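Local coordinates for agmatinase (PDB 1WOH), which probably hydrolyses agmatine to putrescine and urea, using two manganese ions per subunit, at residues 54-59 with 83-88; 148-151 with 155-158; 249-254 with 286-291; 253-258 with 293-298. One frame throughout, in Å; residues are numbered along the deposited sequence.

Contact 1 of 4, residues 54-59 with 83-88; sequences ALREAS and AGDVIL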
loop_
_atom_site.group_PDB
_atom_site.type_symbol
_atom_site.label_atom_id
_atom_site.label_comp_id
_atom_site.label_asym_id
_atom_site.label_seq_id
_atom_site.Cartn_x
_atom_site.Cartn_y
_atom_site.Cartn_z
ATOM N N ALA A 54 1.429 8.856 -15.235
ATOM C CA ALA A 54 0.195 8.242 -14.768
ATOM C C ALA A 54 -1.002 8.710 -15.590
ATOM O O ALA A 54 -1.919 7.932 -15.869
ATOM C CB ALA A 54 -0.026 8.567 -13.302
ATOM N N LEU A 55 -0.995 9.981 -15.981
ATOM C CA LEU A 55 -2.094 10.529 -16.769
ATOM C C LEU A 55 -2.152 9.898 -18.155
ATOM O O LEU A 55 -3.237 9.677 -18.689
ATOM C CB LEU A 55 -1.966 12.053 -16.871
ATOM C CG LEU A 55 -2.398 12.781 -15.587
ATOM C CD1 LEU A 55 -1.884 14.216 -15.579
ATOM C CD2 LEU A 55 -3.922 12.749 -15.483
ATOM N N ARG A 56 -0.989 9.620 -18.742
ATOM C CA ARG A 56 -0.940 8.979 -20.054
ATOM C C ARG A 56 -1.503 7.566 -19.919
ATOM O O ARG A 56 -2.370 7.149 -20.691
ATOM C CB ARG A 56 0.499 8.921 -20.580
ATOM C CG ARG A 56 1.088 10.286 -20.939
ATOM C CD ARG A 56 2.486 10.153 -21.534
ATOM N NE ARG A 56 2.918 11.394 -22.172
ATOM C CZ ARG A 56 3.737 12.288 -21.628
ATOM N NH1 ARG A 56 4.244 12.095 -20.409
ATOM N NH2 ARG A 56 4.057 13.383 -22.310
ATOM N N GLU A 57 -1.010 6.829 -18.932
ATOM C CA GLU A 57 -1.493 5.474 -18.707
ATOM C C GLU A 57 -3.008 5.493 -18.512
ATOM O O GLU A 57 -3.733 4.702 -19.122
ATOM C CB GLU A 57 -0.815 4.872 -17.470
ATOM C CG GLU A 57 0.696 4.756 -17.598
ATOM C CD GLU A 57 1.377 4.350 -16.297
ATOM O OE1 GLU A 57 2.614 4.202 -16.301
ATOM O OE2 GLU A 57 0.683 4.185 -15.272
ATOM N N ALA A 58 -3.493 6.408 -17.678
ATOM C CA ALA A 58 -4.928 6.491 -17.417
ATOM C C ALA A 58 -5.745 6.934 -18.635
ATOM O O ALA A 58 -6.920 6.583 -18.754
ATOM C CB ALA A 58 -5.193 7.436 -16.246
ATOM N N SER A 59 -5.132 7.697 -19.531
ATOM C CA SER A 59 -5.847 8.177 -20.711
ATOM C C SER A 59 -6.175 7.056 -21.690
ATOM O O SER A 59 -7.008 7.235 -22.583
ATOM C CB SER A 59 -5.045 9.262 -21.431
ATOM O OG SER A 59 -3.933 8.721 -22.111
ATOM N N ALA A 83 3.752 15.269 -27.512
ATOM C CA ALA A 83 5.091 15.824 -27.715
ATOM C C ALA A 83 6.092 15.378 -26.651
ATOM O O ALA A 83 7.205 15.906 -26.574
ATOM C CB ALA A 83 5.026 17.343 -27.763
ATOM N N GLY A 84 5.698 14.403 -25.839
ATOM C CA GLY A 84 6.589 13.907 -24.804
ATOM C C GLY A 84 6.703 14.852 -23.625
ATOM O O GLY A 84 5.782 15.627 -23.351
ATOM N N ASP A 85 7.834 14.789 -22.926
ATOM C CA ASP A 85 8.065 15.639 -21.760
ATOM C C ASP A 85 9.195 16.628 -21.968
ATOM O O ASP A 85 10.127 16.379 -22.738
ATOM C CB ASP A 85 8.450 14.808 -20.530
ATOM C CG ASP A 85 7.326 13.936 -20.015
ATOM O OD1 ASP A 85 6.156 14.143 -20.397
ATOM O OD2 ASP A 85 7.626 13.040 -19.198
ATOM N N VAL A 86 9.113 17.747 -21.259
ATOM C CA VAL A 86 10.167 18.745 -21.303
ATOM C C VAL A 86 11.360 18.042 -20.644
ATOM O O VAL A 86 11.188 17.312 -19.656
ATOM C CB VAL A 86 9.781 19.995 -20.468
ATOM C CG1 VAL A 86 10.896 21.030 -20.498
ATOM C CG2 VAL A 86 8.483 20.598 -21.002
ATOM N N ILE A 87 12.558 18.220 -21.199
ATOM C CA ILE A 87 13.747 17.606 -20.615
ATOM C C ILE A 87 14.201 18.518 -19.492
ATOM O O ILE A 87 14.746 19.594 -19.723
ATOM C CB ILE A 87 14.882 17.455 -21.640
ATOM C CG1 ILE A 87 14.437 16.508 -22.756
ATOM C CG2 ILE A 87 16.131 16.907 -20.954
ATOM C CD1 ILE A 87 15.455 16.337 -23.858
ATOM N N LEU A 88 13.962 18.075 -18.267
ATOM C CA LEU A 88 14.298 18.861 -17.097
ATOM C C LEU A 88 15.634 18.506 -16.477
ATOM O O LEU A 88 16.053 17.350 -16.499
ATOM C CB LEU A 88 13.215 18.677 -16.036
ATOM C CG LEU A 88 11.796 19.029 -16.477
ATOM C CD1 LEU A 88 10.799 18.515 -15.446
ATOM C CD2 LEU A 88 11.683 20.539 -16.650
#
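Arg56 of helix 51-59 reaches across to Asp85 and Gly84 at the C-terminal end of strand 80-85, an outermost strand of the parallel eight-stranded sheet that forms the core of the arginase fold. The CA atoms of Arg56 and Gly84 are 10.2 Å apart, so the gap is bridged almost entirely by the arginine. Its CG sits beside the backbone N and opposite the carbonyl carbon (chi1 -68°), and the chain then runs extended as far as NE, which brings the flat guanidinium to the strand edge-first. The end-on pair NH1 and NH2 shares a single carboxylate oxygen: Arg56 NH1 is 2.8 Å and Arg56 NH2 2.9 Å from Asp85 OD1. Both arrive on its syn side and from the same face of the carboxylate, whose plane is turned 44° from the guanidinium. Neither bond is straight, as expected when two donors converge on one acceptor. NE is held by a salt bridge to Asp82, so two acidic residues grip the buried charge, and the other Asp85 oxygen, OD2, accepts from the backbone N of Gly11 of a second subunit. The salt bridge thus joins helix, sheet edge and subunit interface, where Ile12 of that subunit packs on Arg56. A methionine in place of Arg56 would probably leave Asp82 and Asp85 without their positive mate. Gly84 O lies 3.0 Å from Arg56 NH2, near the guanidinium plane at its edge.

Contact 2 of 4, residues 148-151 with 155-158; sequences FTDT and TKWS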
loop_
_atom_site.group_PDB
_atom_site.type_symbol
_atom_site.label_atom_id
_atom_site.label_comp_id
_atom_site.label_asym_id
_atom_site.label_seq_id
_atom_site.Cartn_x
_atom_site.Cartn_y
_atom_site.Cartn_z
ATOM N N PHE A 148 -1.214 32.939 -5.545
ATOM C CA PHE A 148 -0.866 34.264 -6.050
ATOM C C PHE A 148 0.094 34.920 -5.047
ATOM O O PHE A 148 0.158 36.144 -4.931
ATOM C CB PHE A 148 -2.127 35.127 -6.183
ATOM C CG PHE A 148 -1.951 36.329 -7.071
ATOM C CD1 PHE A 148 -1.685 36.168 -8.425
ATOM C CD2 PHE A 148 -2.056 37.622 -6.554
ATOM C CE1 PHE A 148 -1.525 37.274 -9.263
ATOM C CE2 PHE A 148 -1.897 38.733 -7.383
ATOM C CZ PHE A 148 -1.630 38.553 -8.740
ATOM N N THR A 149 0.844 34.093 -4.328
ATOM C CA THR A 149 1.784 34.593 -3.326
ATOM C C THR A 149 3.077 35.121 -3.950
ATOM O O THR A 149 3.563 34.583 -4.937
ATOM C CB THR A 149 2.096 33.474 -2.306
ATOM O OG1 THR A 149 0.934 33.248 -1.497
ATOM C CG2 THR A 149 3.282 33.843 -1.417
ATOM N N ASP A 150 3.622 36.195 -3.383
ATOM C CA ASP A 150 4.868 36.758 -3.897
ATOM C C ASP A 150 6.033 35.852 -3.481
ATOM O O ASP A 150 6.670 35.221 -4.326
ATOM C CB ASP A 150 5.074 38.181 -3.357
ATOM C CG ASP A 150 6.351 38.823 -3.875
ATOM O OD1 ASP A 150 7.044 38.188 -4.700
ATOM O OD2 ASP A 150 6.660 39.963 -3.455
ATOM N N THR A 151 6.311 35.796 -2.179
ATOM C CA THR A 151 7.381 34.948 -1.658
ATOM C C THR A 151 6.867 34.026 -0.556
ATOM O O THR A 151 6.023 34.413 0.257
ATOM C CB THR A 151 8.552 35.783 -1.079
ATOM O OG1 THR A 151 9.213 36.485 -2.138
ATOM C CG2 THR A 151 9.554 34.885 -0.388
ATOM N N THR A 155 11.530 31.784 -1.276
ATOM C CA THR A 155 11.655 31.602 -2.711
ATOM C C THR A 155 10.503 32.258 -3.452
ATOM O O THR A 155 9.413 32.442 -2.897
ATOM C CB THR A 155 11.710 30.111 -3.104
ATOM O OG1 THR A 155 12.048 29.999 -4.494
ATOM C CG2 THR A 155 10.359 29.441 -2.854
ATOM N N LYS A 156 10.763 32.601 -4.710
ATOM C CA LYS A 156 9.780 33.224 -5.584
ATOM C C LYS A 156 9.153 32.184 -6.510
ATOM O O LYS A 156 8.146 32.467 -7.163
ATOM C CB LYS A 156 10.452 34.283 -6.465
ATOM C CG LYS A 156 10.998 35.506 -5.737
ATOM C CD LYS A 156 9.967 36.616 -5.677
ATOM C CE LYS A 156 10.555 37.892 -5.072
ATOM N NZ LYS A 156 9.554 38.997 -5.047
ATOM N N TRP A 157 9.737 30.987 -6.559
ATOM C CA TRP A 157 9.255 29.951 -7.472
ATOM C C TRP A 157 8.491 28.767 -6.884
ATOM O O TRP A 157 8.434 27.720 -7.531
ATOM C CB TRP A 157 10.424 29.369 -8.275
ATOM C CG TRP A 157 11.493 30.342 -8.641
ATOM C CD1 TRP A 157 12.800 30.306 -8.248
ATOM C CD2 TRP A 157 11.358 31.485 -9.483
ATOM N NE1 TRP A 157 13.488 31.358 -8.795
ATOM C CE2 TRP A 157 12.627 32.100 -9.559
ATOM C CE3 TRP A 157 10.287 32.054 -10.181
ATOM C CZ2 TRP A 157 12.855 33.253 -10.305
ATOM C CZ3 TRP A 157 10.514 33.203 -10.924
ATOM C CH2 TRP A 157 11.790 33.792 -10.980
ATOM N N SER A 158 7.927 28.898 -5.688
ATOM C CA SER A 158 7.190 27.778 -5.098
ATOM C C SER A 158 5.875 27.575 -5.835
ATOM O O SER A 158 5.506 28.386 -6.688
ATOM C CB SER A 158 6.892 28.028 -3.616
ATOM O OG SER A 158 5.866 28.996 -3.453
#
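In the long loop between strand 137-142 and helix 162-169, which starts at the manganese ligands, Lys156 folds back on Asp150 and Thr151 and closes a short chain reversal with a salt bridge. Lys156 NZ donates to Asp150 OD1 at 2.7 Å, meeting the oxygen on its syn side, 15° out of the carboxylate plane. Asp150 swings its CG opposite the backbone N (chi1 -179°), while the lysine bends at chi2 and is extended from there to NZ, so that the two side chains meet at a slant. Asp150 OD1 also forms a salt bridge with Arg165 of helix 162-169, and two positive groups therefore share one oxygen, which probably favours the charged carboxylate. The aliphatic part of the lysine lies against Thr151, with Lys156 CE 3.5 Å from Thr151 OG1. The loop carries an ST turn: Trp157 N donates to Thr155 OG1 at 3.3 Å in a nearly straight bond (169°). That hydroxyl has a further partner in Glu92 of a third subunit, which places the turn at a subunit interface. A CA-H...O contact runs from Thr151 CA to Thr155 O at 3.5 Å, and Thr151 CG2 approaches the same oxygen. The side chain of Asp150 is about 11 Å from that of Asp147, a manganese ligand. Lys156 CB covers the centre of one face of the Trp157 indole, 4.2 Å above its plane.

Contact 3 of 4, residues 249-254 with 286-291; sequences LTYAQG and ELLMAR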
loop_
_atom_site.group_PDB
_atom_site.type_symbol
_atom_site.label_atom_id
_atom_site.label_comp_id
_atom_site.label_asym_id
_atom_site.label_seq_id
_atom_site.Cartn_x
_atom_site.Cartn_y
_atom_site.Cartn_z
ATOM N N LEU A 249 -14.852 20.458 -4.944
ATOM C CA LEU A 249 -15.677 20.227 -6.121
ATOM C C LEU A 249 -15.894 18.756 -6.403
ATOM O O LEU A 249 -14.977 17.958 -6.268
ATOM C CB LEU A 249 -14.997 20.802 -7.362
ATOM C CG LEU A 249 -14.702 22.292 -7.432
ATOM C CD1 LEU A 249 -13.772 22.556 -8.591
ATOM C CD2 LEU A 249 -16.010 23.067 -7.593
ATOM N N THR A 250 -17.108 18.388 -6.799
ATOM C CA THR A 250 -17.330 17.004 -7.197
ATOM C C THR A 250 -16.819 17.043 -8.632
ATOM O O THR A 250 -16.580 18.134 -9.186
ATOM C CB THR A 250 -18.826 16.627 -7.250
ATOM O OG1 THR A 250 -19.484 17.477 -8.192
ATOM C CG2 THR A 250 -19.476 16.781 -5.889
ATOM N N TYR A 251 -16.641 15.880 -9.245
ATOM C CA TYR A 251 -16.177 15.840 -10.626
ATOM C C TYR A 251 -17.187 16.606 -11.488
ATOM O O TYR A 251 -16.813 17.406 -12.342
ATOM C CB TYR A 251 -16.073 14.385 -11.111
ATOM C CG TYR A 251 -15.671 14.237 -12.571
ATOM C CD1 TYR A 251 -14.364 13.904 -12.926
ATOM C CD2 TYR A 251 -16.600 14.441 -13.600
ATOM C CE1 TYR A 251 -13.988 13.779 -14.270
ATOM C CE2 TYR A 251 -16.238 14.319 -14.945
ATOM C CZ TYR A 251 -14.932 13.988 -15.272
ATOM O OH TYR A 251 -14.558 13.873 -16.595
ATOM N N ALA A 252 -18.475 16.365 -11.243
ATOM C CA ALA A 252 -19.531 17.020 -12.015
ATOM C C ALA A 252 -19.497 18.547 -11.934
ATOM O O ALA A 252 -19.683 19.234 -12.934
ATOM C CB ALA A 252 -20.898 16.500 -11.565
ATOM N N GLN A 253 -19.260 19.087 -10.747
ATOM C CA GLN A 253 -19.218 20.539 -10.593
ATOM C C GLN A 253 -18.029 21.143 -11.332
ATOM O O GLN A 253 -18.162 22.154 -12.032
ATOM C CB GLN A 253 -19.138 20.908 -9.118
ATOM C CG GLN A 253 -20.354 20.514 -8.319
ATOM C CD GLN A 253 -20.148 20.778 -6.851
ATOM O OE1 GLN A 253 -19.112 20.416 -6.294
ATOM N NE2 GLN A 253 -21.133 21.409 -6.209
ATOM N N GLY A 254 -16.861 20.533 -11.165
ATOM C CA GLY A 254 -15.680 21.038 -11.840
ATOM C C GLY A 254 -15.891 21.007 -13.343
ATOM O O GLY A 254 -15.552 21.953 -14.058
ATOM N N GLU A 286 -5.875 9.399 -10.974
ATOM C CA GLU A 286 -5.386 9.600 -12.335
ATOM C C GLU A 286 -6.418 9.193 -13.378
ATOM O O GLU A 286 -6.493 9.790 -14.454
ATOM C CB GLU A 286 -4.065 8.851 -12.582
ATOM C CG GLU A 286 -4.068 7.366 -12.268
ATOM C CD GLU A 286 -3.470 7.067 -10.905
ATOM O OE1 GLU A 286 -2.654 6.127 -10.816
ATOM O OE2 GLU A 286 -3.818 7.768 -9.924
ATOM N N LEU A 287 -7.219 8.182 -13.063
ATOM C CA LEU A 287 -8.246 7.742 -13.997
ATOM C C LEU A 287 -9.273 8.846 -14.216
ATOM O O LEU A 287 -9.587 9.193 -15.359
ATOM C CB LEU A 287 -8.918 6.468 -13.478
ATOM C CG LEU A 287 -8.033 5.229 -13.674
ATOM C CD1 LEU A 287 -8.607 4.029 -12.935
ATOM C CD2 LEU A 287 -7.920 4.940 -15.172
ATOM N N LEU A 288 -9.774 9.415 -13.122
ATOM C CA LEU A 288 -10.748 10.485 -13.202
ATOM C C LEU A 288 -10.194 11.765 -13.807
ATOM O O LEU A 288 -10.886 12.436 -14.570
ATOM C CB LEU A 288 -11.329 10.794 -11.822
ATOM C CG LEU A 288 -12.619 10.037 -11.491
ATOM C CD1 LEU A 288 -12.383 8.537 -11.614
ATOM C CD2 LEU A 288 -13.095 10.410 -10.095
ATOM N N MET A 289 -8.956 12.115 -13.472
ATOM C CA MET A 289 -8.376 13.337 -14.019
ATOM C C MET A 289 -8.013 13.237 -15.499
ATOM O O MET A 289 -8.020 14.241 -16.213
ATOM C CB MET A 289 -7.172 13.772 -13.186
ATOM C CG MET A 289 -7.556 14.283 -11.801
ATOM S SD MET A 289 -8.661 15.746 -11.766
ATOM C CE MET A 289 -8.463 16.399 -13.415
ATOM N N ALA A 290 -7.691 12.036 -15.970
ATOM C CA ALA A 290 -7.394 11.864 -17.388
ATOM C C ALA A 290 -8.720 12.044 -18.133
ATOM O O ALA A 290 -8.769 12.647 -19.211
ATOM C CB ALA A 290 -6.829 10.475 -17.653
ATOM N N ARG A 291 -9.800 11.525 -17.550
ATOM C CA ARG A 291 -11.109 11.659 -18.178
ATOM C C ARG A 291 -11.530 13.124 -18.206
ATOM O O ARG A 291 -12.116 13.595 -19.181
ATOM C CB ARG A 291 -12.173 10.850 -17.432
ATOM C CG ARG A 291 -13.522 10.945 -18.130
ATOM C CD ARG A 291 -14.677 10.440 -17.298
ATOM N NE ARG A 291 -15.842 11.294 -17.518
ATOM C CZ ARG A 291 -17.096 10.942 -17.260
ATOM N NH1 ARG A 291 -17.366 9.739 -16.776
ATOM N NH2 ARG A 291 -18.076 11.810 -17.469
#
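Tyr251, in the first turn of helix 251-264, pushes its ring towards helix 284-302, between Leu288 and Arg291. With CG opposite the backbone N (chi1 177°), the phenol extends straight off its helix, and the ring edge meets the other backbone: Tyr251 CE1 is 3.4 Å from Leu288 O, which lies close to the ring plane. Further back, Tyr251 CD1 touches Leu288 CG at 4.5 Å, a looser apolar contact. Arg291 crosses the end of the ring at about a right angle, and its guanidinium plane is 70° from the ring plane. Its CG and CD run alongside the hydroxyl, and the bend at chi3 leaves Arg291 NE 3.0 Å from Tyr251 OH. The helix that presents the tyrosine begins with a capping box: Gln253 N donates to Thr250 OG1 at 3.0 Å, and Thr250 N to Gln253 OE1 at 2.9 Å, so the residue just before Tyr251 is tied at both its N-H and its hydroxyl. The stronger polar partner of both Tyr251 and Arg291 is Glu295 on the next turn: its OE2 is hydrogen-bonded to the phenol and forms a salt bridge with Arg291 NH2. Arg291 NH1 reaches outwards to Glu245 of a fourth subunit, and Pro246 of that subunit packs against Leu288.

Contact 4 of 4, residues 253-258 with 293-298; sequences QGMKIL and VMETLC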
loop_
_atom_site.group_PDB
_atom_site.type_symbol
_atom_site.label_atom_id
_atom_site.label_comp_id
_atom_site.label_asym_id
_atom_site.label_seq_id
_atom_site.Cartn_x
_atom_site.Cartn_y
_atom_site.Cartn_z
ATOM N N GLN A 253 -19.260 19.087 -10.747
ATOM C CA GLN A 253 -19.218 20.539 -10.593
ATOM C C GLN A 253 -18.029 21.143 -11.332
ATOM O O GLN A 253 -18.162 22.154 -12.032
ATOM C CB GLN A 253 -19.138 20.908 -9.118
ATOM C CG GLN A 253 -20.354 20.514 -8.319
ATOM C CD GLN A 253 -20.148 20.778 -6.851
ATOM O OE1 GLN A 253 -19.112 20.416 -6.294
ATOM N NE2 GLN A 253 -21.133 21.409 -6.209
ATOM N N GLY A 254 -16.861 20.533 -11.165
ATOM C CA GLY A 254 -15.680 21.038 -11.840
ATOM C C GLY A 254 -15.891 21.007 -13.343
ATOM O O GLY A 254 -15.552 21.953 -14.058
ATOM N N MET A 255 -16.465 19.908 -13.824
ATOM C CA MET A 255 -16.723 19.732 -15.248
ATOM C C MET A 255 -17.758 20.726 -15.780
ATOM O O MET A 255 -17.646 21.195 -16.915
ATOM C CB MET A 255 -17.176 18.289 -15.510
ATOM C CG MET A 255 -17.030 17.828 -16.955
ATOM S SD MET A 255 -15.347 18.021 -17.583
ATOM C CE MET A 255 -15.616 19.325 -18.777
ATOM N N LYS A 256 -18.771 21.042 -14.978
ATOM C CA LYS A 256 -19.785 22.005 -15.409
ATOM C C LYS A 256 -19.149 23.386 -15.573
ATOM O O LYS A 256 -19.490 24.135 -16.491
ATOM C CB LYS A 256 -20.926 22.098 -14.393
ATOM C CG LYS A 256 -21.874 20.917 -14.405
ATOM C CD LYS A 256 -23.077 21.194 -13.519
ATOM C CE LYS A 256 -24.092 20.066 -13.580
ATOM N NZ LYS A 256 -23.550 18.799 -13.014
ATOM N N ILE A 257 -18.232 23.719 -14.670
ATOM C CA ILE A 257 -17.536 25.004 -14.720
ATOM C C ILE A 257 -16.697 25.089 -15.991
ATOM O O ILE A 257 -16.769 26.076 -16.733
ATOM C CB ILE A 257 -16.619 25.184 -13.484
ATOM C CG1 ILE A 257 -17.476 25.338 -12.229
ATOM C CG2 ILE A 257 -15.726 26.425 -13.653
ATOM C CD1 ILE A 257 -16.702 25.232 -10.945
ATOM N N LEU A 258 -15.904 24.052 -16.250
ATOM C CA LEU A 258 -15.072 24.040 -17.445
ATOM C C LEU A 258 -15.925 24.041 -18.717
ATOM O O LEU A 258 -15.622 24.747 -19.676
ATOM C CB LEU A 258 -14.152 22.817 -17.443
ATOM C CG LEU A 258 -13.142 22.795 -16.281
ATOM C CD1 LEU A 258 -12.491 21.416 -16.173
ATOM C CD2 LEU A 258 -12.088 23.883 -16.490
ATOM N N VAL A 293 -9.691 15.692 -18.522
ATOM C CA VAL A 293 -9.005 16.364 -19.620
ATOM C C VAL A 293 -9.694 16.024 -20.934
ATOM O O VAL A 293 -9.979 16.915 -21.744
ATOM C CB VAL A 293 -7.514 15.955 -19.708
ATOM C CG1 VAL A 293 -6.888 16.538 -20.968
ATOM C CG2 VAL A 293 -6.756 16.468 -18.475
ATOM N N MET A 294 -9.982 14.741 -21.138
ATOM C CA MET A 294 -10.632 14.317 -22.374
ATOM C C MET A 294 -12.045 14.877 -22.508
ATOM O O MET A 294 -12.454 15.275 -23.603
ATOM C CB MET A 294 -10.674 12.783 -22.479
ATOM C CG MET A 294 -9.310 12.113 -22.670
ATOM S SD MET A 294 -8.251 12.889 -23.905
ATOM C CE MET A 294 -9.188 12.525 -25.439
ATOM N N GLU A 295 -12.793 14.909 -21.410
ATOM C CA GLU A 295 -14.144 15.443 -21.469
ATOM C C GLU A 295 -14.087 16.945 -21.714
ATOM O O GLU A 295 -14.913 17.498 -22.444
ATOM C CB GLU A 295 -14.920 15.153 -20.182
ATOM C CG GLU A 295 -16.371 15.643 -20.245
ATOM C CD GLU A 295 -17.232 15.108 -19.116
ATOM O OE1 GLU A 295 -18.422 15.478 -19.047
ATOM O OE2 GLU A 295 -16.723 14.321 -18.297
ATOM N N THR A 296 -13.109 17.617 -21.116
ATOM C CA THR A 296 -12.995 19.054 -21.327
ATOM C C THR A 296 -12.733 19.335 -22.803
ATOM O O THR A 296 -13.323 20.248 -23.383
ATOM C CB THR A 296 -11.871 19.665 -20.466
ATOM O OG1 THR A 296 -12.207 19.512 -19.079
ATOM C CG2 THR A 296 -11.712 21.151 -20.772
ATOM N N LEU A 297 -11.858 18.549 -23.418
ATOM C CA LEU A 297 -11.565 18.732 -24.835
ATOM C C LEU A 297 -12.816 18.486 -25.686
ATOM O O LEU A 297 -13.004 19.131 -26.720
ATOM C CB LEU A 297 -10.434 17.801 -25.269
ATOM C CG LEU A 297 -9.059 18.135 -24.676
ATOM C CD1 LEU A 297 -8.071 17.025 -24.997
ATOM C CD2 LEU A 297 -8.568 19.465 -25.230
ATOM N N CYS A 298 -13.667 17.558 -25.258
ATOM C CA CYS A 298 -14.900 17.289 -26.002
ATOM C C CYS A 298 -15.707 18.573 -26.022
ATOM O O CYS A 298 -16.223 18.982 -27.062
ATOM C CB CYS A 298 -15.743 16.211 -25.321
ATOM S SG CYS A 298 -15.197 14.533 -25.563
#
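Met255 of helix 251-264 lies across Glu295 and Thr296 of helix 284-302, passing both side chains obliquely. Its CG stands opposite the backbone N, and bends at chi2 (55°) and chi3 (-111°) bring the sulfur and then the methyl against the other helix. The Met255 CG methylene is 3.4 Å from Glu295 OE1, the sulfur rests on the glutamate stem with SD 3.7 Å from Glu295 CG, and the methyl CE meets Thr296 OG1 at 3.4 Å. From the next turn Leu258 CD1 comes to Thr296 OG1 at 3.5 Å, so two apolar groups cover a hydroxyl hydrogen-bonded to the carbonyl of Leu292. Glu295 is extended beyond CG, and this carries its carboxylate past the methionine to the Tyr251 hydroxyl and Arg291. An alanine at Glu295 would probably leave those two groups without their shared acceptor and open a gap beside the Met255 sulfur. The helix segments run in the same direction at 30°, their axes 10.1 Å apart at closest approach. Helix 251-264 precedes strand 266-273 of the alpha/beta arginase fold and helix 284-302 follows it; Met294 and Cys298 touch Phe66 of strand 66-67, and Gln253 reaches helix 204-209.

How the contacts relate
From the N terminus, contact 1 comes first, closing a loop of 23 residues between helix 51-59 and edge strand 80-85. Contact 2 follows in series, a tight reversal within one loop towards the other end of the sheet, its centre 26 Å from that of contact 1. Contacts 3 and 4 both start from helix 251-264, share Gln253 and Gly254, and close longer, overlapping loops through strand 266-273 onto successive turns of helix 284-302; neither nests within the other, and their centres are 8 Å apart. Helix 284-302 also joins them to contact 1, since Ala58 packs against Glu286, Leu287 and Ala290. Contact 2 touches none of the others; its nearest atoms are about 12 Å from contact 1.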